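Local atomic coordinates of 1-deoxy-D-xylulose 5-phosphate reductoisomerase (Moraxella catarrhalis, PDB entry 4ZQG), a protein that catalyses the NAD(P)H-dependent conversion of 1-deoxy-D-xylulose 5-phosphate to 2-C-methyl-D-erythritol 4-phosphate in the MEP pathway of isoprenoid synthesis. Residues 374-379 / 395-400; 331-336 / 379-384. All blocks are in the same frame, centred on the assembly; numbering follows the deposited sequence.

Contact 1. Residues 374-379 / 395-400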
ATOM      1  N   ALA A 374     -10.212   7.571 -38.798  1.00 70.27           N
ATOM      2  CA  ALA A 374     -11.334   6.791 -38.252  1.00 72.49           C
ATOM      3  C   ALA A 374     -11.758   5.536 -39.052  1.00 73.18           C
ATOM      4  O   ALA A 374     -12.348   4.614 -38.480  1.00 72.36           O
ATOM      5  CB  ALA A 374     -12.531   7.696 -38.005  1.00 73.40           C
ATOM      6  N   GLN A 375     -11.460   5.479 -40.349  1.00 74.57           N
ATOM      7  CA  GLN A 375     -11.754   4.262 -41.120  1.00 76.04           C
ATOM      8  C   GLN A 375     -11.142   3.010 -40.510  1.00 75.75           C
ATOM      9  O   GLN A 375     -11.687   1.923 -40.689  1.00 74.40           O
ATOM     10  CB  GLN A 375     -11.299   4.321 -42.593  1.00 77.54           C
ATOM     11  CG  GLN A 375     -11.108   5.703 -43.206  1.00 80.19           C
ATOM     12  CD  GLN A 375     -10.648   5.714 -44.682  1.00 82.41           C
ATOM     13  OE1 GLN A 375     -11.317   6.282 -45.546  1.00 87.18           O
ATOM     14  NE2 GLN A 375      -9.504   5.119 -44.962  1.00 79.82           N
ATOM     15  N   ASP A 376      -9.999   3.148 -39.841  1.00 75.88           N
ATOM     16  CA  ASP A 376      -9.226   1.974 -39.420  1.00 76.19           C
ATOM     17  C   ASP A 376      -9.498   1.605 -37.966  1.00 74.38           C
ATOM     18  O   ASP A 376      -9.015   0.577 -37.467  1.00 74.32           O
ATOM     19  CB  ASP A 376      -7.724   2.200 -39.661  1.00 76.82           C
ATOM     20  CG  ASP A 376      -7.378   2.380 -41.134  1.00 80.20           C
ATOM     21  OD1 ASP A 376      -7.825   1.572 -41.975  1.00 82.65           O
ATOM     22  OD2 ASP A 376      -6.639   3.332 -41.468  1.00 84.01           O
ATOM     23  N   TYR A 377     -10.288   2.424 -37.289  1.00 72.79           N
ATOM     24  CA  TYR A 377     -10.647   2.122 -35.914  1.00 72.34           C
ATOM     25  C   TYR A 377     -11.270   0.749 -35.697  1.00 76.25           C
ATOM     26  O   TYR A 377     -11.032   0.149 -34.644  1.00 80.80           O
ATOM     27  CB  TYR A 377     -11.580   3.180 -35.348  1.00 67.85           C
ATOM     28  CG  TYR A 377     -10.919   4.503 -35.100  1.00 64.89           C
ATOM     29  CD1 TYR A 377      -9.546   4.691 -35.255  1.00 62.38           C
ATOM     30  CD2 TYR A 377     -11.662   5.561 -34.674  1.00 64.27           C
ATOM     31  CE1 TYR A 377      -8.968   5.908 -34.994  1.00 60.84           C
ATOM     32  CE2 TYR A 377     -11.088   6.778 -34.406  1.00 63.56           C
ATOM     33  CZ  TYR A 377      -9.734   6.949 -34.575  1.00 61.44           C
ATOM     34  OH  TYR A 377      -9.221   8.190 -34.305  1.00 60.14           O
ATOM     35  N   SER A 378     -12.009   0.235 -36.679  1.00 78.89           N
ATOM     36  CA  SER A 378     -12.727  -1.029 -36.510  1.00 83.02           C
ATOM     37  C   SER A 378     -11.920  -2.247 -36.948  1.00 82.99           C
ATOM     38  O   SER A 378     -12.482  -3.331 -37.127  1.00 87.36           O
ATOM     39  CB  SER A 378     -14.027  -1.007 -37.307  1.00 85.50           C
ATOM     40  OG  SER A 378     -13.742  -0.969 -38.701  1.00 86.97           O
ATOM     41  N   GLN A 379     -10.613  -2.098 -37.079  1.00 80.61           N
ATOM     42  CA  GLN A 379      -9.792  -3.224 -37.500  1.00 79.55           C
ATOM     43  C   GLN A 379      -9.355  -4.146 -36.356  1.00 75.19           C
ATOM     44  O   GLN A 379      -9.448  -3.794 -35.182  1.00 69.63           O
ATOM     45  CB  GLN A 379      -8.584  -2.740 -38.303  1.00 78.77           C
ATOM     46  CG  GLN A 379      -8.427  -3.565 -39.557  1.00 81.39           C
ATOM     47  CD  GLN A 379      -7.409  -3.007 -40.512  1.00 85.91           C
ATOM     48  OE1 GLN A 379      -6.927  -1.872 -40.354  1.00 86.19           O
ATOM     49  NE2 GLN A 379      -7.057  -3.812 -41.519  1.00 89.34           N
ATOM     50  N   ASP A 395       0.206   3.382 -37.961  1.00 65.00           N
ATOM     51  CA  ASP A 395       1.298   4.228 -37.552  1.00 65.78           C
ATOM     52  C   ASP A 395       1.761   5.119 -38.719  1.00 63.81           C
ATOM     53  O   ASP A 395       1.686   6.340 -38.609  1.00 61.23           O
ATOM     54  CB  ASP A 395       2.440   3.370 -37.020  1.00 68.62           C
ATOM     55  CG  ASP A 395       3.581   4.200 -36.467  1.00 70.40           C
ATOM     56  OD1 ASP A 395       3.308   5.104 -35.641  1.00 69.95           O
ATOM     57  OD2 ASP A 395       4.736   3.955 -36.903  1.00 74.80           O
ATOM     58  N   LYS A 396       2.186   4.517 -39.839  1.00 64.69           N
ATOM     59  CA  LYS A 396       2.730   5.310 -41.000  1.00 66.54           C
ATOM     60  C   LYS A 396       1.688   6.323 -41.437  1.00 65.47           C
ATOM     61  O   LYS A 396       1.985   7.486 -41.694  1.00 64.36           O
ATOM     62  CB  LYS A 396       3.137   4.435 -42.208  1.00 68.00           C
ATOM     63  CG  LYS A 396       4.475   3.708 -42.103  1.00 68.93           C
ATOM     64  N   LYS A 397       0.445   5.871 -41.441  1.00 65.14           N
ATOM     65  CA  LYS A 397      -0.649   6.712 -41.855  1.00 66.84           C
ATOM     66  C   LYS A 397      -0.880   7.911 -40.938  1.00 65.44           C
ATOM     67  O   LYS A 397      -0.995   9.044 -41.401  1.00 66.61           O
ATOM     68  CB  LYS A 397      -1.909   5.880 -41.958  1.00 68.82           C
ATOM     69  CG  LYS A 397      -3.095   6.643 -42.515  1.00 71.63           C
ATOM     70  CD  LYS A 397      -4.168   5.645 -42.878  1.00 75.51           C
ATOM     71  CE  LYS A 397      -5.448   6.339 -43.284  1.00 78.77           C
ATOM     72  NZ  LYS A 397      -6.460   5.338 -43.713  1.00 81.54           N
ATOM     73  N   VAL A 398      -0.956   7.675 -39.642  1.00 62.67           N
ATOM     74  CA  VAL A 398      -1.123   8.788 -38.718  1.00 62.29           C
ATOM     75  C   VAL A 398       0.081   9.717 -38.785  1.00 62.12           C
ATOM     76  O   VAL A 398      -0.069  10.956 -38.734  1.00 60.85           O
ATOM     77  CB  VAL A 398      -1.318   8.307 -37.269  1.00 61.08           C
ATOM     78  CG1 VAL A 398      -1.409   9.495 -36.325  1.00 60.06           C
ATOM     79  CG2 VAL A 398      -2.588   7.462 -37.191  1.00 62.25           C
ATOM     80  N   ARG A 399       1.270   9.122 -38.937  1.00 62.74           N
ATOM     81  CA  ARG A 399       2.499   9.942 -39.141  1.00 64.46           C
ATOM     82  C   ARG A 399       2.300  10.973 -40.251  1.00 63.47           C
ATOM     83  O   ARG A 399       2.426  12.166 -40.010  1.00 61.51           O
ATOM     84  CB  ARG A 399       3.762   9.073 -39.341  1.00 65.48           C
ATOM     85  CG  ARG A 399       4.503   8.815 -38.023  1.00 66.37           C
ATOM     86  CD  ARG A 399       5.584   7.728 -38.071  1.00 67.98           C
ATOM     87  NE  ARG A 399       5.601   6.883 -36.861  1.00 67.74           N
ATOM     88  CZ  ARG A 399       6.002   7.277 -35.652  1.00 68.36           C
ATOM     89  NH1 ARG A 399       6.467   8.515 -35.447  1.00 68.09           N
ATOM     90  NH2 ARG A 399       5.905   6.419 -34.630  1.00 69.58           N
ATOM     91  N   LYS A 400       1.893  10.504 -41.427  1.00 65.13           N
ATOM     92  CA  LYS A 400       1.603  11.388 -42.578  1.00 67.52           C
ATOM     93  C   LYS A 400       0.564  12.466 -42.242  1.00 67.97           C
ATOM     94  O   LYS A 400       0.797  13.648 -42.472  1.00 67.33           O
ATOM     95  CB  LYS A 400       1.129  10.555 -43.770  1.00 70.50           C
ATOM     96  CG  LYS A 400       0.543  11.355 -44.937  1.00 76.08           C
ATOM     97  CD  LYS A 400      -0.742  10.744 -45.503  1.00 78.96           C
ATOM     98  CE  LYS A 400      -0.472   9.405 -46.179  1.00 80.02           C
ATOM     99  NZ  LYS A 400      -1.758   8.716 -46.443  1.00 81.04           N
TER
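D376 and K397 make the charged link of this surface contact: NZ of K397 lies 3.0 Å from OD2 of D376, a salt bridge that is also a hydrogen bond. The backbones stay well apart, since even the nearest CA atoms, those of D376 and K397, are 10.1 Å from each other. Side chains coming from opposite directions span the gap. Most of the length is the lysine's: its CG is anti to the backbone N (chi1 -175°) and the rest of the chain is extended. The ammonium meets OD2 on the syn side, 26° out of the carboxylate plane. NZ also donates to the carbonyl oxygen of T372, so a backbone oxygen and a carboxylate grip it together.

The extended side chain of Q375 crosses that of K397 at about a right angle and runs up to its amino end.

The setting is a helix-loop-helix connection in the helical C-terminal domain. Helix 387-409 supplies K397, while the acid sits in the loop after helix 371-374. Two overlapping turns shape that loop, both of type I by the near-helical backbone angles of Q375 to S378; bonds from Y377 N to A374 O (3.2 Å) and Q379 N to D376 O (3.1 Å) close them. Y377 folds back so that A374 CA sits 3.7 Å above the plane of its ring, over the centre, and its OH bonds to the carbonyl oxygen of L368.

A second salt bridge lies within helix 387-409, between residues four apart, D395 and R399. NE of R399 is 3.1 Å from OD2 of D395, with that oxygen in the guanidinium plane; NH2 adds a weak bond to OD1. E344 also pairs with NH2 of R399, and T341 OG1 with D395 OD1, tying this helix to helix 333-351.

Contact 2. Residues 331-336 / 379-384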
ATOM      1  N   LEU A 331     -12.493   4.140 -27.464  1.00 63.99           N
ATOM      2  CA  LEU A 331     -12.599   3.810 -28.893  1.00 63.95           C
ATOM      3  C   LEU A 331     -11.874   2.529 -29.249  1.00 62.49           C
ATOM      4  O   LEU A 331     -12.267   1.872 -30.159  1.00 64.76           O
ATOM      5  CB  LEU A 331     -12.144   4.952 -29.791  1.00 63.73           C
ATOM      6  CG  LEU A 331     -13.034   6.202 -29.935  1.00 65.10           C
ATOM      7  CD1 LEU A 331     -13.180   6.579 -31.381  1.00 67.17           C
ATOM      8  CD2 LEU A 331     -14.442   6.074 -29.405  1.00 66.14           C
ATOM      9  N   GLY A 332     -10.858   2.140 -28.502  1.00 61.53           N
ATOM     10  CA  GLY A 332     -10.142   0.894 -28.789  1.00 60.84           C
ATOM     11  C   GLY A 332      -8.801   1.178 -29.417  1.00 61.51           C
ATOM     12  O   GLY A 332      -8.352   2.343 -29.474  1.00 59.80           O
ATOM     13  N   THR A 333      -8.163   0.124 -29.916  1.00 62.49           N
ATOM     14  CA  THR A 333      -6.750   0.211 -30.278  1.00 63.82           C
ATOM     15  C   THR A 333      -6.424   1.165 -31.454  1.00 62.41           C
ATOM     16  O   THR A 333      -5.510   1.947 -31.378  1.00 62.85           O
ATOM     17  CB  THR A 333      -6.165  -1.181 -30.522  1.00 66.81           C
ATOM     18  OG1 THR A 333      -6.075  -1.869 -29.263  1.00 69.28           O
ATOM     19  CG2 THR A 333      -4.753  -1.065 -31.135  1.00 67.39           C
ATOM     20  N   GLY A 334      -7.168   1.115 -32.526  1.00 61.02           N
ATOM     21  CA  GLY A 334      -7.024   2.109 -33.554  1.00 60.32           C
ATOM     22  C   GLY A 334      -6.929   3.526 -33.051  1.00 59.50           C
ATOM     23  O   GLY A 334      -6.060   4.264 -33.446  1.00 61.48           O
ATOM     24  N   ALA A 335      -7.810   3.946 -32.174  1.00 60.34           N
ATOM     25  CA  ALA A 335      -7.786   5.338 -31.715  1.00 59.32           C
ATOM     26  C   ALA A 335      -6.618   5.615 -30.813  1.00 57.92           C
ATOM     27  O   ALA A 335      -6.229   6.757 -30.655  1.00 56.80           O
ATOM     28  CB  ALA A 335      -9.060   5.682 -30.983  1.00 59.25           C
ATOM     29  N   CYS A 336      -6.120   4.579 -30.164  1.00 58.64           N
ATOM     30  CA  CYS A 336      -4.958   4.705 -29.283  1.00 59.60           C
ATOM     31  C   CYS A 336      -3.667   4.917 -30.050  1.00 59.73           C
ATOM     32  O   CYS A 336      -2.793   5.669 -29.611  1.00 59.66           O
ATOM     33  CB  CYS A 336      -4.851   3.494 -28.373  1.00 60.20           C
ATOM     34  SG  CYS A 336      -6.170   3.545 -27.145  1.00 61.23           S
ATOM     35  N   GLN A 379     -10.613  -2.098 -37.079  1.00 80.61           N
ATOM     36  CA  GLN A 379      -9.792  -3.224 -37.500  1.00 79.55           C
ATOM     37  C   GLN A 379      -9.355  -4.146 -36.356  1.00 75.19           C
ATOM     38  O   GLN A 379      -9.448  -3.794 -35.182  1.00 69.63           O
ATOM     39  CB  GLN A 379      -8.584  -2.740 -38.303  1.00 78.77           C
ATOM     40  CG  GLN A 379      -8.427  -3.565 -39.557  1.00 81.39           C
ATOM     41  CD  GLN A 379      -7.409  -3.007 -40.512  1.00 85.91           C
ATOM     42  OE1 GLN A 379      -6.927  -1.872 -40.354  1.00 86.19           O
ATOM     43  NE2 GLN A 379      -7.057  -3.812 -41.519  1.00 89.34           N
ATOM     44  N   ASP A 380      -8.904  -5.338 -36.733  1.00 76.63           N
ATOM     45  CA  ASP A 380      -8.419  -6.319 -35.782  1.00 78.46           C
ATOM     46  C   ASP A 380      -6.903  -6.176 -35.626  1.00 77.01           C
ATOM     47  O   ASP A 380      -6.114  -6.933 -36.187  1.00 75.78           O
ATOM     48  CB  ASP A 380      -8.764  -7.743 -36.219  1.00 83.10           C
ATOM     49  CG  ASP A 380      -8.562  -8.764 -35.089  1.00 87.08           C
ATOM     50  OD1 ASP A 380      -8.411  -8.349 -33.909  1.00 85.18           O
ATOM     51  OD2 ASP A 380      -8.553  -9.985 -35.388  1.00 93.70           O
ATOM     52  N   PHE A 381      -6.529  -5.190 -34.823  1.00 74.79           N
ATOM     53  CA  PHE A 381      -5.157  -4.904 -34.503  1.00 70.98           C
ATOM     54  C   PHE A 381      -4.554  -5.983 -33.630  1.00 70.78           C
ATOM     55  O   PHE A 381      -3.370  -5.929 -33.339  1.00 71.87           O
ATOM     56  CB  PHE A 381      -5.065  -3.555 -33.809  1.00 67.75           C
ATOM     57  CG  PHE A 381      -5.389  -2.399 -34.704  1.00 67.75           C
ATOM     58  CD1 PHE A 381      -4.491  -2.004 -35.699  1.00 68.90           C
ATOM     59  CD2 PHE A 381      -6.572  -1.682 -34.555  1.00 66.34           C
ATOM     60  CE1 PHE A 381      -4.791  -0.930 -36.544  1.00 68.70           C
ATOM     61  CE2 PHE A 381      -6.869  -0.600 -35.370  1.00 66.73           C
ATOM     62  CZ  PHE A 381      -5.975  -0.221 -36.373  1.00 68.37           C
ATOM     63  N   GLY A 382      -5.352  -6.975 -33.245  1.00 72.14           N
ATOM     64  CA  GLY A 382      -4.919  -8.003 -32.305  1.00 73.04           C
ATOM     65  C   GLY A 382      -4.804  -9.378 -32.917  1.00 73.20           C
ATOM     66  O   GLY A 382      -4.640 -10.345 -32.208  1.00 74.57           O
ATOM     67  N   ASP A 383      -4.890  -9.470 -34.227  1.00 77.74           N
ATOM     68  CA  ASP A 383      -4.841 -10.762 -34.899  1.00 83.82           C
ATOM     69  C   ASP A 383      -3.409 -11.281 -34.786  1.00 85.67           C
ATOM     70  O   ASP A 383      -2.468 -10.548 -35.099  1.00 82.74           O
ATOM     71  CB  ASP A 383      -5.261 -10.596 -36.372  1.00 88.43           C
ATOM     72  CG  ASP A 383      -5.295 -11.913 -37.138  1.00 94.08           C
ATOM     73  OD1 ASP A 383      -6.179 -12.747 -36.852  1.00 98.71           O
ATOM     74  OD2 ASP A 383      -4.442 -12.101 -38.041  1.00 99.80           O
ATOM     75  N   GLU A 384      -3.257 -12.533 -34.348  1.00 88.24           N
ATOM     76  CA  GLU A 384      -1.929 -13.121 -34.115  1.00 89.10           C
ATOM     77  C   GLU A 384      -1.064 -13.105 -35.381  1.00 90.76           C
ATOM     78  O   GLU A 384       0.133 -12.846 -35.301  1.00 91.34           O
ATOM     79  CB  GLU A 384      -2.023 -14.548 -33.519  1.00 91.32           C
ATOM     80  CG  GLU A 384      -2.708 -14.630 -32.154  1.00 90.67           C
TER
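The phenyl ring of F381 is the flat group here, and on one of its faces Q379 CB lies 4.0 Å above the plane, offset toward the rim. The opposing segment approaches this ring obliquely. CE2 of F381 is 3.3 Å from the CA of G334, close to the backbone of a residue that has no side chain to hold the ring off. Next to it, CG2 of T333 comes within 3.7 Å of F381 CB, the two side chains running antiparallel, side by side. With this methyl anti to the backbone N and turned to F381, OG1 lies beside the N (chi1 -70°) and hydrogen-bonds to D137 OD2 of helix 130-146. R390 and I391 of helix 387-409 also touch F381, consistent with its burial.

G332, with its positive phi (105°), breaks the chain between helices 320-331 and 333-351, just before the two residues that F381 touches. It stands at the N-cap of the second helix, its O accepting from C336 N at 3.2 Å. An aromatic residue of the loop between helices 371-374 and 387-409 thus packs on the first turn of helix 333-351 and against helix 387-409, in the helical C-terminal part of the chain.

From the N-terminal side, the chain first passes 331-336, where helix 333-351 begins, then helices 359-368 and 371-374 before entering the loop that supplies a segment to each contact. Contact 2 closes a long excursion, with 42 residues between its segments. Contact 1 closes a shorter one of 15, from the same loop onto helix 387-409. Their segments alternate, so the two closures cross, and they share Q379. They also touch directly: D376 O is 3.2 Å from F381 CE2, and Y377 CE1 is 3.5 Å from A335 CA. The loop lies against both helices along its length, contact 1 linking it to helix 387-409 and contact 2 to the start of helix 333-351.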